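Local coordinates for vivid PAS protein VVD (Neurospora crassa, PDB 3D72) that probably senses blue light as a fungal LOV (PAS-family) photoreceptor, using a bound flavin-adenine dinucleotide, and forms a rapidly exchanging dimer on light activation, at residues Y10-M13 / G14-Q18; V51-S54 / E55-Y59; R101-D105 / R106-V110. The protein carries 1 engineered substitution. All coordinates share one frame; numbering follows the deposited sequence.

Interaction 1 of 3, residues Y10-M13 / G14-Q18; sequences YDIM and GYLIQ
Tyr-15 lays its ring over the start of its own helix, one turn after Asp-11. The main-chain O of Asp-11 sits 3.1 Å above the plane of that ring, toward its rim, and CB of Asp-11 makes a CH-pi contact over the same face, 4.2 Å from the centroid and only 16° off the normal. CG of Tyr-15 lies beside its backbone N (chi1 -62°), which folds the ring back along the helix toward Asp-11; the same Asp-11 O also accepts the N-H of Tyr-15 at 2.9 Å. A tyrosine suits the place, because its flat apolar face covers this peptide while the ring also packs on Leu-40, Val-133 and Met-144 of the sheet.

Gly-14 provides the other grip. Its N-H is among those at the helix start that have no preceding carbonyl of the helix to bond, and Asp-11 OD1 accepts it at 3.0 Å, approached from above the carboxylate plane. A beta carbon on Gly-14 would come too close to OD2 as the carboxylate now stands, so the lack of a side chain fits this position.

Met-13 takes part mainly through its backbone: its O receives Ile-17 N at 3.0 Å, a regular bond of the helix, and Ile-17 CG1 lies against the same oxygen. Its flexible thioether chain leads off the helix and packs on Asp-11 of the second subunit.

An aspartate N-cap thus opens helix 12-21, the N-terminal helix lying against the PAS sheet, with its first turn at the contact with the neighbouring subunit.

Interaction 2 of 3, residues V51-S54 / E55-Y59; sequences VYAS and EAFLY
Ser-54 meets the first turn of helix 55-61 with both its hydroxyl and its carbonyl. OG accepts the N-H of Phe-57 at 3.3 Å, while the serine O takes Leu-58 N at 3.2 Å, a fairly straight bond (162°) lying in the carbonyl plane, and a weaker second bond from Phe-57 N. OG stands between the backbone N and the carbonyl carbon (chi1 79°), a crowded setting that turns it back toward the N-H of Phe-57. Serine suits such a place, since its short side chain brings an acceptor back to the helix start.

One residue earlier, Ala-53 CB touches Phe-57 CD2 at 3.9 Å and Leu-58 CD2 at 4.1 Å. The small methyl suits a corner where two larger side chains arrive from the helix. With CG anti to its backbone N, the Phe-57 ring keeps CD2 against Ala-53 but carries its far end away from the strand, into a setting of Ile-39, Val-68 and Leu-76 and to about 4 Å from the flavin.

Behind the first shell, OG gives its own proton to the main-chain O of Val-36, the engineered residue of this variant, and is also hydrogen-bonded to Leu-38 N. The buried hydroxyl therefore ties the helix start to strand 38-42. With an alanine here, Phe-57 N would probably keep only its weak carbonyl bond, and Val-36 O and Leu-38 N would lose their shared partner.

Strand 51-53 and helix 55-59 run at 72° to each other, and a serine N-cap stands at the strand-to-helix turn of a PAS domain, beside its flavin pocket.

Interaction 3 of 3, residues R101-D105 / R106-V110; sequences RKAID and RNAEV. With FAD (flavin-adenine dinucleotide), chain C.
Arg-106 turns back on Lys-102, one helical turn earlier, and grips its carbonyl twice. The backbone N reaches Lys-102 O at 3.1 Å, and NH1 reaches the same oxygen at 2.7 Å from the opposite face of the carbonyl plane, well away from the C=O direction. With CG beside its backbone N (chi1 -58°) and the chain extended to NE, the arginine lies alongside the lysine, its methylene groups passing that oxygen.

Asn-107 ends the helix with a positive phi (59°), a conformation that asparagine tolerates better than most residues. Its N-H makes a weak bond to Ile-104 O, and two waters bridge that oxygen to OD1. Ala-108 N then donates to Ala-103 O at 2.9 Å, almost straight (170°), completing a Schellman motif.

Val-110 begins the next strand and sets its CB 3.5 Å from Ala-103 CB, where a small alanine lets helix and strand come close. On the helix, CD1 of Ile-104 packs 3.6 Å from C8M of the flavin, and the aliphatic part of Arg-101 lies by the phosphate linker.

The carbonyls of Lys-102, Ala-103 and Ile-104 are therefore met by backbone N-H groups, water and a guanidinium, whose positive charge would probably be favoured at the partly negative C-terminal end of the helix dipole; the nearby Lys-102 charge would probably work against it, and the Asp-105 carboxylate partly offset this.

How the interactions relate
From the N terminus, the three contacts follow one another in series, none nesting within or crossing another, and each closes no more than a local turn of the chain. Interaction 1 starts the N-terminal helix, interaction 2 passes from an outermost strand of the sheet into a helix, and interaction 3 passes from helix 94-106 into the strand at the other edge. Interactions 1 and 2 touch: Tyr-10 packs on Val-51, and Ile-12 on Tyr-52, joining the N-terminal helix to that edge strand. Interactions 2 and 3 stay about 13 Å apart at their nearest atoms, yet both contribute residues close to the flavin.

Interaction 1 of 3, residues Y10-M13 / G14-Q18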
loop_
_atom_site.group_PDB
_atom_site.type_symbol
_atom_site.label_atom_id
_atom_site.label_comp_id
_atom_site.label_asym_id
_atom_site.label_seq_id
_atom_site.Cartn_x
_atom_site.Cartn_y
_atom_site.Cartn_z
ATOM N N TYR A 10 4.909 -12.836 4.519
ATOM C CA TYR A 10 4.360 -11.665 5.183
ATOM C C TYR A 10 3.563 -10.693 4.325
ATOM O O TYR A 10 3.848 -10.534 3.150
ATOM C CB TYR A 10 5.485 -10.916 5.896
ATOM C CG TYR A 10 6.139 -11.763 6.956
ATOM C CD1 TYR A 10 7.187 -12.618 6.638
ATOM C CD2 TYR A 10 5.639 -11.783 8.258
ATOM C CE1 TYR A 10 7.719 -13.488 7.601
ATOM C CE2 TYR A 10 6.159 -12.641 9.224
ATOM C CZ TYR A 10 7.196 -13.495 8.885
ATOM O OH TYR A 10 7.688 -14.373 9.825
ATOM N N ASP A 11 2.573 -10.049 4.936
ATOM C CA ASP A 11 1.726 -9.083 4.236
ATOM C C ASP A 11 2.417 -7.727 4.113
ATOM O O ASP A 11 1.908 -6.716 4.609
ATOM C CB ASP A 11 0.391 -8.899 4.967
ATOM C CG ASP A 11 -0.646 -8.182 4.113
ATOM O OD1 ASP A 11 -0.350 -7.886 2.931
ATOM O OD2 ASP A 11 -1.755 -7.926 4.625
ATOM N N ILE A 12 3.557 -7.711 3.429
ATOM C CA ILE A 12 4.315 -6.484 3.251
ATOM C C ILE A 12 3.488 -5.392 2.578
ATOM O O ILE A 12 3.537 -4.236 3.005
ATOM C CB ILE A 12 5.606 -6.737 2.441
ATOM C CG1 ILE A 12 6.465 -7.792 3.150
ATOM C CG2 ILE A 12 6.379 -5.427 2.259
ATOM C CD1 ILE A 12 6.795 -7.466 4.604
ATOM N N MET A 13 2.719 -5.734 1.545
ATOM C CA MET A 13 1.901 -4.705 0.886
ATOM C C MET A 13 0.859 -4.121 1.830
ATOM O O MET A 13 0.684 -2.893 1.898
ATOM C CB MET A 13 1.206 -5.265 -0.357
ATOM C CG MET A 13 2.162 -5.627 -1.466
ATOM S SD MET A 13 1.307 -5.827 -3.045
ATOM C CE MET A 13 0.678 -7.447 -2.863
ATOM N N GLY A 14 0.170 -4.995 2.564
ATOM C CA GLY A 14 -0.839 -4.522 3.488
ATOM C C GLY A 14 -0.233 -3.620 4.542
ATOM O O GLY A 14 -0.843 -2.623 4.934
ATOM N N TYR A 15 0.969 -3.964 4.996
ATOM C CA TYR A 15 1.633 -3.169 6.017
ATOM C C TYR A 15 2.091 -1.818 5.481
ATOM O O TYR A 15 2.057 -0.824 6.205
ATOM C CB TYR A 15 2.813 -3.937 6.618
ATOM C CG TYR A 15 2.399 -5.220 7.315
ATOM C CD1 TYR A 15 1.126 -5.360 7.878
ATOM C CD2 TYR A 15 3.283 -6.292 7.421
ATOM C CE1 TYR A 15 0.744 -6.540 8.529
ATOM C CE2 TYR A 15 2.911 -7.473 8.072
ATOM C CZ TYR A 15 1.645 -7.590 8.620
ATOM O OH TYR A 15 1.286 -8.762 9.248
ATOM N N LEU A 16 2.504 -1.774 4.218
ATOM C CA LEU A 16 2.916 -0.499 3.623
ATOM C C LEU A 16 1.680 0.398 3.520
ATOM O O LEU A 16 1.748 1.595 3.795
ATOM C CB LEU A 16 3.532 -0.715 2.242
ATOM C CG LEU A 16 4.941 -1.319 2.240
ATOM C CD1 LEU A 16 5.283 -1.834 0.849
ATOM C CD2 LEU A 16 5.956 -0.263 2.679
ATOM N N ILE A 17 0.546 -0.184 3.133
ATOM C CA ILE A 17 -0.696 0.579 3.038
ATOM C C ILE A 17 -1.072 1.071 4.432
ATOM O O ILE A 17 -1.469 2.219 4.617
ATOM C CB ILE A 17 -1.830 -0.294 2.441
ATOM C CG1 ILE A 17 -1.540 -0.550 0.958
ATOM C CG2 ILE A 17 -3.184 0.390 2.608
ATOM C CD1 ILE A 17 -2.399 -1.643 0.343
ATOM N N GLN A 18 -0.925 0.203 5.426
ATOM C CA GLN A 18 -1.246 0.575 6.796
ATOM C C GLN A 18 -0.403 1.770 7.236
ATOM O O GLN A 18 -0.911 2.713 7.856
ATOM C CB GLN A 18 -0.980 -0.606 7.723
ATOM C CG GLN A 18 -1.180 -0.297 9.188
ATOM C CD GLN A 18 -0.770 -1.450 10.076
ATOM O OE1 GLN A 18 -0.990 -2.621 9.736
ATOM N NE2 GLN A 18 -0.189 -1.129 11.229
#

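Interaction 2 of 3, residues V51-S54 / E55-Y59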
loop_
_atom_site.group_PDB
_atom_site.type_symbol
_atom_site.label_atom_id
_atom_site.label_comp_id
_atom_site.label_asym_id
_atom_site.label_seq_id
_atom_site.Cartn_x
_atom_site.Cartn_y
_atom_site.Cartn_z
ATOM N N VAL A 51 12.472 -10.888 9.659
ATOM C CA VAL A 51 11.720 -12.012 9.098
ATOM C C VAL A 51 11.434 -11.780 7.613
ATOM O O VAL A 51 10.928 -12.659 6.916
ATOM C CB VAL A 51 10.390 -12.273 9.877
ATOM C CG1 VAL A 51 10.705 -12.759 11.284
ATOM C CG2 VAL A 51 9.544 -11.014 9.938
ATOM N N TYR A 52 11.752 -10.579 7.131
ATOM C CA TYR A 52 11.590 -10.243 5.717
ATOM C C TYR A 52 12.549 -9.131 5.330
ATOM O O TYR A 52 12.697 -8.166 6.068
ATOM C CB TYR A 52 10.165 -9.776 5.395
ATOM C CG TYR A 52 10.006 -9.393 3.938
ATOM C CD1 TYR A 52 10.242 -8.087 3.500
ATOM C CD2 TYR A 52 9.694 -10.356 2.988
ATOM C CE1 TYR A 52 10.173 -7.760 2.146
ATOM C CE2 TYR A 52 9.624 -10.039 1.638
ATOM C CZ TYR A 52 9.866 -8.746 1.225
ATOM O OH TYR A 52 9.807 -8.465 -0.118
ATOM N N ALA A 53 13.196 -9.275 4.176
ATOM C CA ALA A 53 14.122 -8.255 3.684
ATOM C C ALA A 53 13.874 -8.049 2.198
ATOM O O ALA A 53 13.816 -9.008 1.428
ATOM C CB ALA A 53 15.570 -8.679 3.928
ATOM N N SER A 54 13.711 -6.794 1.790
ATOM C CA SER A 54 13.467 -6.510 0.382
ATOM C C SER A 54 14.754 -6.664 -0.412
ATOM O O SER A 54 15.852 -6.568 0.138
ATOM C CB SER A 54 12.918 -5.092 0.192
ATOM O OG SER A 54 13.948 -4.126 0.263
ATOM N N GLU A 55 14.619 -6.900 -1.708
ATOM C CA GLU A 55 15.798 -7.055 -2.538
ATOM C C GLU A 55 16.676 -5.809 -2.522
ATOM O O GLU A 55 17.892 -5.909 -2.625
ATOM C CB GLU A 55 15.385 -7.419 -3.964
ATOM C CG GLU A 55 14.684 -8.762 -4.023
ATOM C CD GLU A 55 14.866 -9.470 -5.348
ATOM O OE1 GLU A 55 14.453 -10.646 -5.451
ATOM O OE2 GLU A 55 15.419 -8.855 -6.287
ATOM N N ALA A 56 16.065 -4.638 -2.371
ATOM C CA ALA A 56 16.830 -3.393 -2.334
ATOM C C ALA A 56 17.691 -3.292 -1.074
ATOM O O ALA A 56 18.775 -2.688 -1.103
ATOM C CB ALA A 56 15.892 -2.188 -2.428
ATOM N N PHE A 57 17.206 -3.855 0.032
ATOM C CA PHE A 57 17.967 -3.855 1.283
ATOM C C PHE A 57 19.167 -4.783 1.126
ATOM O O PHE A 57 20.268 -4.467 1.567
ATOM C CB PHE A 57 17.094 -4.354 2.441
ATOM C CG PHE A 57 17.852 -4.621 3.710
ATOM C CD1 PHE A 57 18.123 -3.593 4.605
ATOM C CD2 PHE A 57 18.303 -5.906 4.008
ATOM C CE1 PHE A 57 18.823 -3.831 5.781
ATOM C CE2 PHE A 57 19.008 -6.159 5.184
ATOM C CZ PHE A 57 19.272 -5.123 6.074
ATOM N N LEU A 58 18.945 -5.943 0.515
ATOM C CA LEU A 58 20.032 -6.900 0.315
ATOM C C LEU A 58 21.087 -6.312 -0.613
ATOM O O LEU A 58 22.290 -6.487 -0.399
ATOM C CB LEU A 58 19.485 -8.200 -0.275
ATOM C CG LEU A 58 18.443 -8.910 0.590
ATOM C CD1 LEU A 58 17.920 -10.140 -0.150
ATOM C CD2 LEU A 58 19.065 -9.292 1.927
ATOM N N TYR A 59 20.628 -5.609 -1.643
ATOM C CA TYR A 59 21.544 -4.995 -2.591
ATOM C C TYR A 59 22.359 -3.897 -1.914
ATOM O O TYR A 59 23.587 -3.821 -2.072
ATOM C CB TYR A 59 20.771 -4.397 -3.760
ATOM C CG TYR A 59 21.662 -3.780 -4.804
ATOM C CD1 TYR A 59 21.325 -2.572 -5.404
ATOM C CD2 TYR A 59 22.838 -4.410 -5.201
ATOM C CE1 TYR A 59 22.135 -2.004 -6.379
ATOM C CE2 TYR A 59 23.659 -3.852 -6.171
ATOM C CZ TYR A 59 23.299 -2.651 -6.755
ATOM O OH TYR A 59 24.095 -2.097 -7.724
#

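Interaction 3 of 3, residues R101-D105 / R106-V110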
loop_
_atom_site.group_PDB
_atom_site.type_symbol
_atom_site.label_atom_id
_atom_site.label_comp_id
_atom_site.label_asym_id
_atom_site.label_seq_id
_atom_site.Cartn_x
_atom_site.Cartn_y
_atom_site.Cartn_z
ATOM N N ARG A 101 16.669 1.826 20.440
ATOM C CA ARG A 101 16.228 0.824 21.394
ATOM C C ARG A 101 14.975 1.250 22.156
ATOM O O ARG A 101 14.008 0.487 22.251
ATOM C CB ARG A 101 17.356 0.523 22.378
ATOM C CG ARG A 101 17.222 -0.819 23.054
ATOM C CD ARG A 101 17.721 -0.735 24.472
ATOM N NE ARG A 101 17.277 0.510 25.086
ATOM C CZ ARG A 101 17.306 0.757 26.389
ATOM N NH1 ARG A 101 16.883 1.926 26.857
ATOM N NH2 ARG A 101 17.736 -0.174 27.226
ATOM N N LYS A 102 14.977 2.469 22.685
ATOM C CA LYS A 102 13.823 2.940 23.444
ATOM C C LYS A 102 12.566 3.091 22.604
ATOM O O LYS A 102 11.474 2.751 23.056
ATOM C CB LYS A 102 14.158 4.250 24.164
ATOM C CG LYS A 102 15.197 4.061 25.261
ATOM C CD LYS A 102 15.347 5.283 26.143
ATOM C CE LYS A 102 16.010 6.425 25.406
ATOM N NZ LYS A 102 16.237 7.593 26.308
ATOM N N ALA A 103 12.719 3.572 21.375
ATOM C CA ALA A 103 11.574 3.754 20.489
ATOM C C ALA A 103 10.948 2.411 20.143
ATOM O O ALA A 103 9.732 2.241 20.221
ATOM C CB ALA A 103 12.001 4.465 19.221
ATOM N N ILE A 104 11.786 1.457 19.749
ATOM C CA ILE A 104 11.294 0.133 19.401
ATOM C C ILE A 104 10.585 -0.512 20.592
ATOM O O ILE A 104 9.543 -1.144 20.432
ATOM C CB ILE A 104 12.450 -0.783 18.932
ATOM C CG1 ILE A 104 13.065 -0.220 17.648
ATOM C CG2 ILE A 104 11.934 -2.204 18.703
ATOM C CD1 ILE A 104 14.329 -0.929 17.209
ATOM N N ASP A 105 11.150 -0.346 21.781
ATOM C CA ASP A 105 10.565 -0.910 22.993
ATOM C C ASP A 105 9.190 -0.333 23.319
ATOM O O ASP A 105 8.344 -1.023 23.892
ATOM C CB ASP A 105 11.491 -0.670 24.185
ATOM C CG ASP A 105 12.668 -1.619 24.215
ATOM O OD1 ASP A 105 13.546 -1.424 25.079
ATOM O OD2 ASP A 105 12.715 -2.559 23.390
ATOM N N ARG A 106 8.978 0.929 22.953
ATOM C CA ARG A 106 7.725 1.634 23.232
ATOM C C ARG A 106 6.752 1.680 22.056
ATOM O O ARG A 106 5.684 2.292 22.158
ATOM C CB ARG A 106 8.023 3.083 23.637
ATOM C CG ARG A 106 8.920 3.268 24.851
ATOM C CD ARG A 106 9.301 4.739 24.989
ATOM N NE ARG A 106 10.104 5.027 26.178
ATOM C CZ ARG A 106 11.244 4.415 26.482
ATOM N NH1 ARG A 106 11.723 3.469 25.687
ATOM N NH2 ARG A 106 11.915 4.759 27.574
ATOM N N ASN A 107 7.114 1.039 20.950
ATOM C CA ASN A 107 6.282 1.062 19.753
ATOM C C ASN A 107 6.101 2.507 19.292
ATOM O O ASN A 107 5.015 2.903 18.861
ATOM C CB ASN A 107 4.908 0.429 19.999
ATOM C CG ASN A 107 4.980 -1.068 20.178
ATOM O OD1 ASN A 107 5.798 -1.739 19.553
ATOM N ND2 ASN A 107 4.111 -1.604 21.024
ATOM N N ALA A 108 7.171 3.288 19.402
ATOM C CA ALA A 108 7.157 4.683 18.977
ATOM C C ALA A 108 7.939 4.783 17.675
ATOM O O ALA A 108 8.960 4.116 17.515
ATOM C CB ALA A 108 7.805 5.569 20.046
ATOM N N GLU A 109 7.455 5.605 16.746
ATOM C CA GLU A 109 8.127 5.806 15.465
ATOM C C GLU A 109 9.440 6.528 15.717
ATOM O O GLU A 109 9.533 7.368 16.609
ATOM C CB GLU A 109 7.259 6.654 14.529
ATOM C CG GLU A 109 5.887 6.062 14.297
ATOM C CD GLU A 109 5.000 6.902 13.392
ATOM O OE1 GLU A 109 3.821 6.546 13.250
ATOM O OE2 GLU A 109 5.470 7.907 12.826
ATOM N N VAL A 110 10.456 6.208 14.931
ATOM C CA VAL A 110 11.745 6.859 15.109
ATOM C C VAL A 110 12.494 6.958 13.788
ATOM O O VAL A 110 12.322 6.134 12.890
ATOM C CB VAL A 110 12.599 6.100 16.153
ATOM C CG1 VAL A 110 13.033 4.759 15.600
ATOM C CG2 VAL A 110 13.802 6.940 16.563
HETATM P PA FAD C . 21.643 -2.331 22.960
HETATM O O1A FAD C . 22.397 -3.503 22.435
HETATM O O2A FAD C . 21.022 -2.458 24.300
HETATM O O5B FAD C . 22.608 -1.072 22.920
HETATM C C5B FAD C . 22.229 0.241 23.379
HETATM C C4B FAD C . 23.494 1.092 23.428
HETATM O O4B FAD C . 23.113 2.377 23.952
HETATM C C3B FAD C . 24.625 0.542 24.323
HETATM O O3B FAD C . 25.867 0.415 23.680
HETATM C C2B FAD C . 24.677 1.476 25.526
HETATM O O2B FAD C . 25.940 1.779 26.060
HETATM C C1B FAD C . 23.891 2.722 25.106
HETATM N N9A FAD C . 22.947 3.196 26.101
HETATM C C8A FAD C . 21.882 2.525 26.636
HETATM N N7A FAD C . 21.207 3.207 27.531
HETATM C C5A FAD C . 21.895 4.406 27.611
HETATM C C6A FAD C . 21.668 5.589 28.401
HETATM N N6A FAD C . 20.660 5.670 29.274
HETATM N N1A FAD C . 22.529 6.637 28.252
HETATM C C2A FAD C . 23.547 6.520 27.357
HETATM N N3A FAD C . 23.851 5.471 26.558
HETATM C C4A FAD C . 22.948 4.415 26.758
HETATM N N1 FAD C . 20.044 -0.904 13.108
HETATM C C2 FAD C . 21.005 -0.597 12.199
HETATM O O2 FAD C . 22.165 -0.292 12.534
HETATM N N3 FAD C . 20.689 -0.603 10.832
HETATM C C4 FAD C . 19.440 -0.930 10.300
HETATM O O4 FAD C . 19.260 -0.894 9.061
HETATM C C4X FAD C . 18.444 -1.235 11.251
HETATM N N5 FAD C . 17.160 -1.588 10.796
HETATM C C5X FAD C . 16.202 -1.893 11.747
HETATM C C6 FAD C . 14.891 -2.253 11.306
HETATM C C7 FAD C . 13.901 -2.603 12.193
HETATM C C7M FAD C . 12.522 -2.951 11.615
HETATM C C8 FAD C . 14.171 -2.663 13.582
HETATM C C8M FAD C . 13.132 -3.065 14.610
HETATM C C9 FAD C . 15.485 -2.297 14.051
HETATM C C9A FAD C . 16.508 -1.922 13.163
HETATM N N10 FAD C . 17.842 -1.537 13.594
HETATM C C10 FAD C . 18.796 -1.249 12.643
HETATM C "C1'" FAD C . 18.227 -1.459 15.031
HETATM C "C2'" FAD C . 18.704 -2.680 15.780
HETATM O "O2'" FAD C . 17.954 -3.815 15.330
HETATM C "C3'" FAD C . 18.545 -2.385 17.290
HETATM O "O3'" FAD C . 17.165 -2.144 17.564
HETATM C "C4'" FAD C . 19.370 -1.138 17.753
HETATM O "O4'" FAD C . 20.750 -1.412 17.606
HETATM C "C5'" FAD C . 19.077 -0.730 19.206
HETATM O "O5'" FAD C . 18.766 -1.869 20.024
HETATM P P FAD C . 19.880 -2.796 20.670
HETATM O O1P FAD C . 19.191 -4.022 21.081
HETATM O O2P FAD C . 21.021 -2.970 19.737
HETATM O O3P FAD C . 20.421 -2.046 21.981
HETATM O O HOH W 1 8.063 -1.292 18.015
HETATM O O HOH W 2 7.411 -3.501 21.259
#